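Local atomic coordinates of cytochrome c' (Thermochromatium tepidum, PDB entry 3VRC), a protein that probably takes part in electron transfer, carrying a covalently bound heme c in a helical bundle and assembling as a pair of identical subunits. Residues S4-E7 / Q8-R12; G32-A36 / D37-A41. One frame throughout, in Å; residues are numbered along the deposited sequence.

Contact 1: residues S4-E7 / Q8-R12; sequences SPEE and QIETR. With HEC (heme c), chain L.
T11 grips the carbonyl of E7 twice: OG1 lies 2.7 Å from E7 O, and T11 N reaches the same oxygen from the opposite face of the carbonyl plane. The hydroxyl gets there because OG1 swings beside its own backbone N (chi1 -58°). At the start of the helix S4 and E7 trade bonds. E7 N donates to S4 OG at 3.1 Å, while S4 N donates nearly straight to the anti lone pair of E7 OE1 at 3.0 Å. Q8 lays CG against S4 O, and its amide bonds onward to G59 and L3. E6 runs alongside E10, its CG 3.8 Å from E10 OE1, but E10 is modelled in two conformers and this approach, of the one described, is less certain. The two side chains point the same way, their carboxylate planes turned 81° against each other, and E6 OE2 stands 4.0 Å from E10 OE1. A water donates a hydrogen bond to each of these oxygens, which probably eases the repulsion. Toward the heme, I9 CG1 sits 3.8 Å above the centre of the R12 guanidinium, whose NE bonds a heme propionate oxygen, O2D, at 2.8 Å; NH2 of R12 adds a second, more bent bond to O2D and also reaches T62 and T71. A capping box thus opens helix 5-31, whose next turns bring R12 into the heme c pocket.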
ATOM      1  N   SER B   4     -12.431  11.070   8.326  1.00 14.87           N
ATOM      2  CA  SER B   4     -12.615  11.215   9.752  1.00 14.88           C
ATOM      3  C   SER B   4     -11.352  10.799  10.461  1.00 14.31           C
ATOM      4  O   SER B   4     -10.512  10.104   9.894  1.00 13.58           O
ATOM      5  CB  SER B   4     -13.783  10.343  10.241  1.00 15.95           C
ATOM      6  OG  SER B   4     -13.379   8.967  10.104  1.00 15.47           O
ATOM      7  N   PRO B   5     -11.226  11.154  11.720  1.00 14.59           N
ATOM      8  CA  PRO B   5     -10.079  10.677  12.479  1.00 14.67           C
ATOM      9  C   PRO B   5      -9.961   9.145  12.495  1.00 13.35           C
ATOM     10  O   PRO B   5      -8.859   8.612  12.324  1.00 12.52           O
ATOM     11  CB  PRO B   5     -10.343  11.305  13.866  1.00 17.92           C
ATOM     12  CG  PRO B   5     -11.014  12.614  13.565  1.00 18.80           C
ATOM     13  CD  PRO B   5     -11.984  12.198  12.484  1.00 18.01           C
ATOM     14  N   GLU B   6     -11.061   8.436  12.661  1.00 13.13           N
ATOM     15  CA  GLU B   6     -11.044   6.997  12.622  1.00 13.06           C
ATOM     16  C   GLU B   6     -10.515   6.470  11.280  1.00 11.51           C
ATOM     17  O   GLU B   6      -9.683   5.570  11.245  1.00 11.85           O
ATOM     18  CB  GLU B   6     -12.453   6.444  12.847  1.00 15.45           C
ATOM     19  CG  GLU B   6     -12.536   4.924  12.682  1.00 19.23           C
ATOM     20  CD  GLU B   6     -13.923   4.404  12.956  1.00 19.16           C
ATOM     21  OE1 GLU B   6     -14.577   4.872  13.882  1.00 25.46           O
ATOM     22  OE2 GLU B   6     -14.388   3.480  12.292  1.00 31.65           O
ATOM     23  N   GLU B   7     -10.987   7.064  10.195  1.00 11.84           N
ATOM     24  CA  GLU B   7     -10.531   6.642   8.876  1.00 11.23           C
ATOM     25  C   GLU B   7      -9.045   6.975   8.672  1.00 10.20           C
ATOM     26  O   GLU B   7      -8.346   6.217   7.990  1.00 10.49           O
ATOM     27  CB  GLU B   7     -11.392   7.301   7.795  1.00 13.04           C
ATOM     28  CG  GLU B   7     -12.816   6.740   7.804  1.00 13.42           C
ATOM     29  CD  GLU B   7     -13.721   7.563   6.937  1.00 16.20           C
ATOM     30  OE1 GLU B   7     -13.704   8.799   6.924  1.00 18.13           O
ATOM     31  OE2 GLU B   7     -14.445   6.941   6.151  1.00 24.00           O
ATOM     32  N   GLN B   8      -8.566   8.095   9.187  1.00 11.33           N
ATOM     33  CA  GLN B   8      -7.147   8.433   9.037  1.00 10.71           C
ATOM     34  C   GLN B   8      -6.296   7.392   9.762  1.00 10.12           C
ATOM     35  O   GLN B   8      -5.279   6.936   9.237  1.00  9.72           O
ATOM     36  CB  GLN B   8      -6.869   9.824   9.615  1.00 12.10           C
ATOM     37  CG  GLN B   8      -7.382  10.923   8.730  1.00 12.43           C
ATOM     38  CD  GLN B   8      -7.187  12.257   9.429  1.00 14.13           C
ATOM     39  OE1 GLN B   8      -6.073  12.638   9.712  1.00 15.55           O
ATOM     40  NE2 GLN B   8      -8.297  12.901   9.805  1.00 18.47           N
ATOM     41  N   ILE B   9      -6.697   6.995  10.969  1.00 10.50           N
ATOM     42  CA  ILE B   9      -5.954   5.979  11.726  1.00 10.51           C
ATOM     43  C   ILE B   9      -5.958   4.677  10.940  1.00  9.35           C
ATOM     44  O   ILE B   9      -4.915   4.034  10.751  1.00  9.90           O
ATOM     45  CB  ILE B   9      -6.544   5.786  13.126  1.00 11.25           C
ATOM     46  CG1 ILE B   9      -6.340   7.051  13.983  1.00 11.96           C
ATOM     47  CG2 ILE B   9      -5.934   4.606  13.796  1.00 11.80           C
ATOM     48  CD1 ILE B   9      -7.198   7.048  15.258  1.00 14.67           C
ATOM     49  N   GLU B  10      -7.134   4.244  10.480  1.00  9.73           N
ATOM     50  CA  GLU B  10      -7.175   2.974   9.760  0.80  9.92           C
ATOM     51  C   GLU B  10      -6.357   3.030   8.480  1.00  8.61           C
ATOM     52  O   GLU B  10      -5.712   2.050   8.116  1.00  9.45           O
ATOM     53  CB  GLU B  10      -8.603   2.596   9.445  0.80 11.48           C
ATOM     54  CG  GLU B  10      -9.350   2.170  10.695  0.80 13.81           C
ATOM     55  CD  GLU B  10     -10.765   1.903  10.364  0.80 26.31           C
ATOM     56  OE1 GLU B  10     -11.404   2.809   9.713  0.80 21.85           O
ATOM     57  OE2 GLU B  10     -11.246   0.789  10.736  0.80 32.27           O
ATOM     58  N   THR B  11      -6.390   4.152   7.801  1.00  8.43           N
ATOM     59  CA  THR B  11      -5.691   4.261   6.514  1.00  8.80           C
ATOM     60  C   THR B  11      -4.170   4.249   6.734  1.00  8.55           C
ATOM     61  O   THR B  11      -3.441   3.613   5.958  1.00  8.87           O
ATOM     62  CB  THR B  11      -6.149   5.454   5.745  1.00  9.76           C
ATOM     63  OG1 THR B  11      -7.586   5.371   5.529  1.00 11.80           O
ATOM     64  CG2 THR B  11      -5.489   5.556   4.361  1.00 10.58           C
ATOM     65  N   ARG B  12      -3.679   4.990   7.742  1.00  8.85           N
ATOM     66  CA  ARG B  12      -2.237   4.966   7.950  1.00  8.66           C
ATOM     67  C   ARG B  12      -1.811   3.590   8.375  1.00  7.93           C
ATOM     68  O   ARG B  12      -0.767   3.075   7.920  1.00  8.66           O
ATOM     69  CB  ARG B  12      -1.789   6.090   8.909  1.00  9.31           C
ATOM     70  CG  ARG B  12      -2.173   5.913  10.388  1.00  9.47           C
ATOM     71  CD  ARG B  12      -2.218   7.268  11.084  1.00 10.27           C
ATOM     72  NE  ARG B  12      -2.356   7.135  12.515  1.00 10.71           N
ATOM     73  CZ  ARG B  12      -2.728   8.141  13.328  1.00 10.64           C
ATOM     74  NH1 ARG B  12      -3.055   9.330  12.819  1.00 11.58           N
ATOM     75  NH2 ARG B  12      -2.688   7.936  14.647  1.00 12.26           N
TER
HETATM   76 FE   HEC L 201       5.564   2.322  10.968  1.00  8.98          FE
HETATM   77  CHA HEC L 201       2.767   1.474  12.815  1.00  9.61           C
HETATM   78  CHB HEC L 201       5.728  -0.868   9.706  1.00  9.82           C
HETATM   79  CHC HEC L 201       7.949   3.309   8.746  1.00  9.30           C
HETATM   80  CHD HEC L 201       5.377   5.482  12.224  1.00 10.58           C
HETATM   81  NA  HEC L 201       4.485   0.577  11.270  1.00  9.68           N
HETATM   82  C1A HEC L 201       3.380   0.431  12.048  1.00  9.15           C
HETATM   83  C2A HEC L 201       2.983  -0.930  12.086  1.00 10.39           C
HETATM   84  C3A HEC L 201       3.844  -1.641  11.205  1.00 10.16           C
HETATM   85  C4A HEC L 201       4.719  -0.617  10.691  1.00  9.35           C
HETATM   86  CMA HEC L 201       3.813  -3.063  10.805  1.00 11.83           C
HETATM   87  CAA HEC L 201       1.922  -1.506  12.970  1.00 14.27           C
HETATM   88  CBA HEC L 201       0.847  -2.204  12.288  1.00 14.42           C
HETATM   89  CGA HEC L 201       0.177  -1.207  11.409  1.00 10.75           C
HETATM   90  O1A HEC L 201      -0.163  -1.645  10.252  1.00 13.77           O
HETATM   91  O2A HEC L 201      -0.120  -0.056  11.752  1.00 13.32           O
HETATM   92  NB  HEC L 201       6.595   1.395   9.464  1.00  8.97           N
HETATM   93  C1B HEC L 201       6.557   0.115   9.119  1.00  9.08           C
HETATM   94  C2B HEC L 201       7.559  -0.235   8.137  1.00  9.12           C
HETATM   95  C3B HEC L 201       8.159   0.992   7.844  1.00  9.09           C
HETATM   96  C4B HEC L 201       7.537   1.989   8.685  1.00  8.70           C
HETATM   97  CMB HEC L 201       7.834  -1.553   7.553  1.00 10.60           C
HETATM   98  CAB HEC L 201       9.313   1.319   6.913  1.00  9.73           C
HETATM   99  CBB HEC L 201       9.337   0.645   5.597  1.00 10.27           C
HETATM  100  NC  HEC L 201       6.497   4.089  10.553  1.00  9.80           N
HETATM  101  C1C HEC L 201       7.481   4.309   9.624  1.00  9.47           C
HETATM  102  C2C HEC L 201       8.009   5.670   9.691  1.00  9.59           C
HETATM  103  C3C HEC L 201       7.228   6.279  10.697  1.00  9.72           C
HETATM  104  C4C HEC L 201       6.330   5.259  11.208  1.00  9.28           C
HETATM  105  CMC HEC L 201       9.133   6.156   8.857  1.00 11.00           C
HETATM  106  CAC HEC L 201       7.318   7.680  11.247  1.00 10.39           C
HETATM  107  CBC HEC L 201       7.987   8.694  10.367  1.00 11.89           C
HETATM  108  ND  HEC L 201       4.379   3.271  12.288  1.00  9.91           N
HETATM  109  C1D HEC L 201       4.422   4.569  12.674  1.00  9.71           C
HETATM  110  C2D HEC L 201       3.381   4.924  13.589  1.00 10.23           C
HETATM  111  C3D HEC L 201       2.583   3.816  13.714  1.00  9.54           C
HETATM  112  C4D HEC L 201       3.216   2.805  12.851  1.00  9.51           C
HETATM  113  CMD HEC L 201       3.208   6.267  14.268  1.00 11.32           C
HETATM  114  CAD HEC L 201       1.296   3.630  14.458  1.00 11.02           C
HETATM  115  CBD HEC L 201       0.096   3.983  13.538  1.00 10.90           C
HETATM  116  CGD HEC L 201      -1.230   3.949  14.277  1.00 10.13           C
HETATM  117  O1D HEC L 201      -1.465   2.930  14.991  1.00 10.83           O
HETATM  118  O2D HEC L 201      -1.982   4.930  14.172  1.00 11.61           O
HETATM  119  O   HOH W   1     -13.854   3.263   9.789  1.00 27.96           O

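Contact 2: residues G32-A36 / D37-A41; sequences GEYNA and DQVRA
Y34 and V39 cross at about a right angle, the phenol lying across the forked end of the valine. Y34 CE1 packs 3.7 Å from V39 CG2, and the hydroxyl oxygen OH comes 3.4 Å from V39 CG1, so both methyls meet the far end of the tyrosine. CG anti to the backbone N (chi1 -172°) carries the Y34 ring over the first turn of the helix. V110 of helix 107-128 touches both side chains, as does N29 of helix 5-31. A leucine at Y34 lacks the ring and hydroxyl, which would probably open a gap beside the V39 methyls and V110 and leave the helix start less firmly packed on the loop.

N35 also meets its partner crosswise: its amide lies against Q38 CB, which is 3.6 Å from N35 ND2, and the two amide planes are 32° apart. The other branch of the N35 amide, OD1, faces the N-H groups of the first turn. It takes two weak bonds, a straight one of 3.3 Å from Q38 N and a much more bent one from D37 N. The Q38 amide turns instead to N29, through OE1. In the conformer described here, one of two, the extended side chain of R40 runs back along the turn, bringing NH1 to 3.5 Å from A36 CB. The same NH1 makes a salt bridge to D37 OD1 at 2.8 Å, though as a hydrogen bond it is bent and weak; NH2 goes on to A103 O. The D37 side chain also comes to about 2 Å of a bound cadmium ion, close enough to coordinate it. N35 thus forms a weakly bonded asparagine N-cap at the start of helix 36-50, with Y34 and V39 packed across it in the manner of a hydrophobic staple.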
ATOM      1  N   GLY B  32      17.554 -16.006   1.115  1.00 13.40           N
ATOM      2  CA  GLY B  32      17.455 -17.245   0.388  1.00 14.60           C
ATOM      3  C   GLY B  32      17.755 -17.040  -1.073  1.00 14.01           C
ATOM      4  O   GLY B  32      18.648 -16.311  -1.450  1.00 15.54           O
ATOM      5  N   GLU B  33      16.969 -17.687  -1.933  1.00 13.33           N
ATOM      6  CA  GLU B  33      17.084 -17.525  -3.363  0.60 12.78           C
ATOM      7  C   GLU B  33      16.517 -16.164  -3.730  1.00 11.11           C
ATOM      8  O   GLU B  33      15.421 -15.786  -3.290  1.00 11.67           O
ATOM      9  CB  GLU B  33      16.324 -18.606  -4.137  0.60 16.14           C
ATOM     10  CG  GLU B  33      16.677 -18.523  -5.630  0.60 19.72           C
ATOM     11  CD  GLU B  33      16.426 -19.807  -6.432  0.60 27.95           C
ATOM     12  OE1 GLU B  33      15.903 -20.821  -5.921  0.60 33.54           O
ATOM     13  OE2 GLU B  33      16.788 -19.841  -7.629  0.60 26.06           O
ATOM     14  N   TYR B  34      17.205 -15.392  -4.573  1.00 10.82           N
ATOM     15  CA  TYR B  34      16.838 -14.052  -4.932  1.00 10.62           C
ATOM     16  C   TYR B  34      16.039 -14.012  -6.218  1.00 10.94           C
ATOM     17  O   TYR B  34      16.520 -14.435  -7.269  1.00 12.86           O
ATOM     18  CB  TYR B  34      18.108 -13.189  -5.105  1.00 12.14           C
ATOM     19  CG  TYR B  34      17.863 -11.722  -5.286  1.00 11.59           C
ATOM     20  CD1 TYR B  34      17.645 -10.893  -4.172  1.00 11.53           C
ATOM     21  CD2 TYR B  34      17.852 -11.147  -6.533  1.00 11.89           C
ATOM     22  CE1 TYR B  34      17.422  -9.554  -4.326  1.00 11.43           C
ATOM     23  CE2 TYR B  34      17.630  -9.773  -6.710  1.00 11.49           C
ATOM     24  CZ  TYR B  34      17.397  -9.018  -5.581  1.00 11.60           C
ATOM     25  OH  TYR B  34      17.128  -7.657  -5.725  1.00 13.29           O
ATOM     26  N   ASN B  35      14.795 -13.528  -6.127  1.00  9.48           N
ATOM     27  CA  ASN B  35      13.912 -13.352  -7.250  1.00 10.03           C
ATOM     28  C   ASN B  35      13.817 -11.902  -7.537  1.00  9.44           C
ATOM     29  O   ASN B  35      13.067 -11.155  -6.891  1.00 10.18           O
ATOM     30  CB  ASN B  35      12.564 -13.971  -6.889  1.00 10.82           C
ATOM     31  CG  ASN B  35      11.542 -13.791  -7.998  1.00 10.31           C
ATOM     32  OD1 ASN B  35      11.760 -13.107  -8.984  1.00 13.35           O
ATOM     33  ND2 ASN B  35      10.383 -14.420  -7.826  1.00 13.30           N
ATOM     34  N   ALA B  36      14.630 -11.416  -8.467  1.00 10.49           N
ATOM     35  CA  ALA B  36      14.748 -10.011  -8.719  1.00 10.66           C
ATOM     36  C   ALA B  36      13.433  -9.354  -9.050  1.00 10.27           C
ATOM     37  O   ALA B  36      13.186  -8.216  -8.637  1.00 10.99           O
ATOM     38  CB  ALA B  36      15.773  -9.747  -9.833  1.00 13.06           C
ATOM     39  N   ASP B  37      12.581 -10.020  -9.832  1.00 11.15           N
ATOM     40  CA  ASP B  37      11.306  -9.411 -10.220  1.00 12.52           C
ATOM     41  C   ASP B  37      10.374  -9.298  -8.996  1.00 11.28           C
ATOM     42  O   ASP B  37       9.637  -8.286  -8.910  1.00 12.78           O
ATOM     43  CB  ASP B  37      10.653 -10.236 -11.313  1.00 13.08           C
ATOM     44  CG  ASP B  37      11.323 -10.071 -12.635  1.00 16.67           C
ATOM     45  OD1 ASP B  37      12.045  -9.065 -12.831  1.00 22.61           O
ATOM     46  OD2 ASP B  37      11.059 -10.973 -13.463  1.00 22.23           O
ATOM     47  N   GLN B  38      10.361 -10.280  -8.093  1.00 10.98           N
ATOM     48  CA  GLN B  38       9.570 -10.131  -6.907  1.00 10.04           C
ATOM     49  C   GLN B  38      10.083  -8.956  -6.051  1.00  8.60           C
ATOM     50  O   GLN B  38       9.282  -8.206  -5.456  1.00  9.66           O
ATOM     51  CB  GLN B  38       9.554 -11.401  -6.083  1.00 10.61           C
ATOM     52  CG  GLN B  38       8.589 -11.269  -4.918  1.00 12.27           C
ATOM     53  CD  GLN B  38       8.464 -12.517  -4.107  1.00 11.93           C
ATOM     54  OE1 GLN B  38       9.478 -13.085  -3.722  1.00 14.88           O
ATOM     55  NE2 GLN B  38       7.249 -12.997  -3.904  1.00 13.34           N
ATOM     56  N   VAL B  39      11.401  -8.838  -5.941  1.00  9.06           N
ATOM     57  CA  VAL B  39      11.982  -7.742  -5.174  1.00  8.94           C
ATOM     58  C   VAL B  39      11.655  -6.396  -5.772  1.00  8.93           C
ATOM     59  O   VAL B  39      11.360  -5.455  -5.036  1.00  9.68           O
ATOM     60  CB  VAL B  39      13.492  -7.991  -4.974  1.00  9.95           C
ATOM     61  CG1 VAL B  39      14.146  -6.803  -4.323  1.00 10.51           C
ATOM     62  CG2 VAL B  39      13.689  -9.251  -4.148  1.00 10.09           C
ATOM     63  N   ARG B  40      11.701  -6.270  -7.087  1.00  9.81           N
ATOM     64  CA  ARG B  40      11.255  -5.040  -7.773  0.80 10.41           C
ATOM     65  C   ARG B  40       9.849  -4.680  -7.350  1.00  9.69           C
ATOM     66  O   ARG B  40       9.560  -3.546  -6.969  1.00 10.60           O
ATOM     67  CB  ARG B  40      11.264  -5.242  -9.309  0.80 12.03           C
ATOM     68  CG  ARG B  40      12.641  -5.116  -9.928  0.80 15.34           C
ATOM     69  CD  ARG B  40      12.541  -5.304 -11.469  0.80 22.27           C
ATOM     70  NE  ARG B  40      13.867  -5.216 -12.088  0.80 22.13           N
ATOM     71  CZ  ARG B  40      14.693  -6.235 -12.334  0.80 19.56           C
ATOM     72  NH1 ARG B  40      14.308  -7.508 -12.143  0.80 20.81           N
ATOM     73  NH2 ARG B  40      15.880  -5.983 -12.860  0.80 22.73           N
ATOM     74  N   ALA B  41       8.928  -5.627  -7.444  1.00  9.49           N
ATOM     75  CA  ALA B  41       7.521  -5.331  -7.146  1.00 10.26           C
ATOM     76  C   ALA B  41       7.385  -4.890  -5.671  1.00  9.17           C
ATOM     77  O   ALA B  41       6.650  -3.955  -5.356  1.00  9.78           O
ATOM     78  CB  ALA B  41       6.673  -6.562  -7.439  1.00 11.96           C
TER

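How the contacts relate
From the N terminus the chain meets contact 1 first, where 4-7 leads straight into 8-12 and helix 5-31 begins. That helix then runs the length of the bundle to a short loop at its far end; contact 2 spans that loop and the first turns of helix 36-50, with helices 5-31 and 107-128 packed against its side chains. The two contacts are therefore in series, neither nested nor crossing, and each closes a single local turn. Their centres are 32 Å apart, on opposite sides of the chain's centre, with nearest atoms about 17 Å from each other. Contact 1 lies at the heme propionate end, whereas contact 2 is away from the heme.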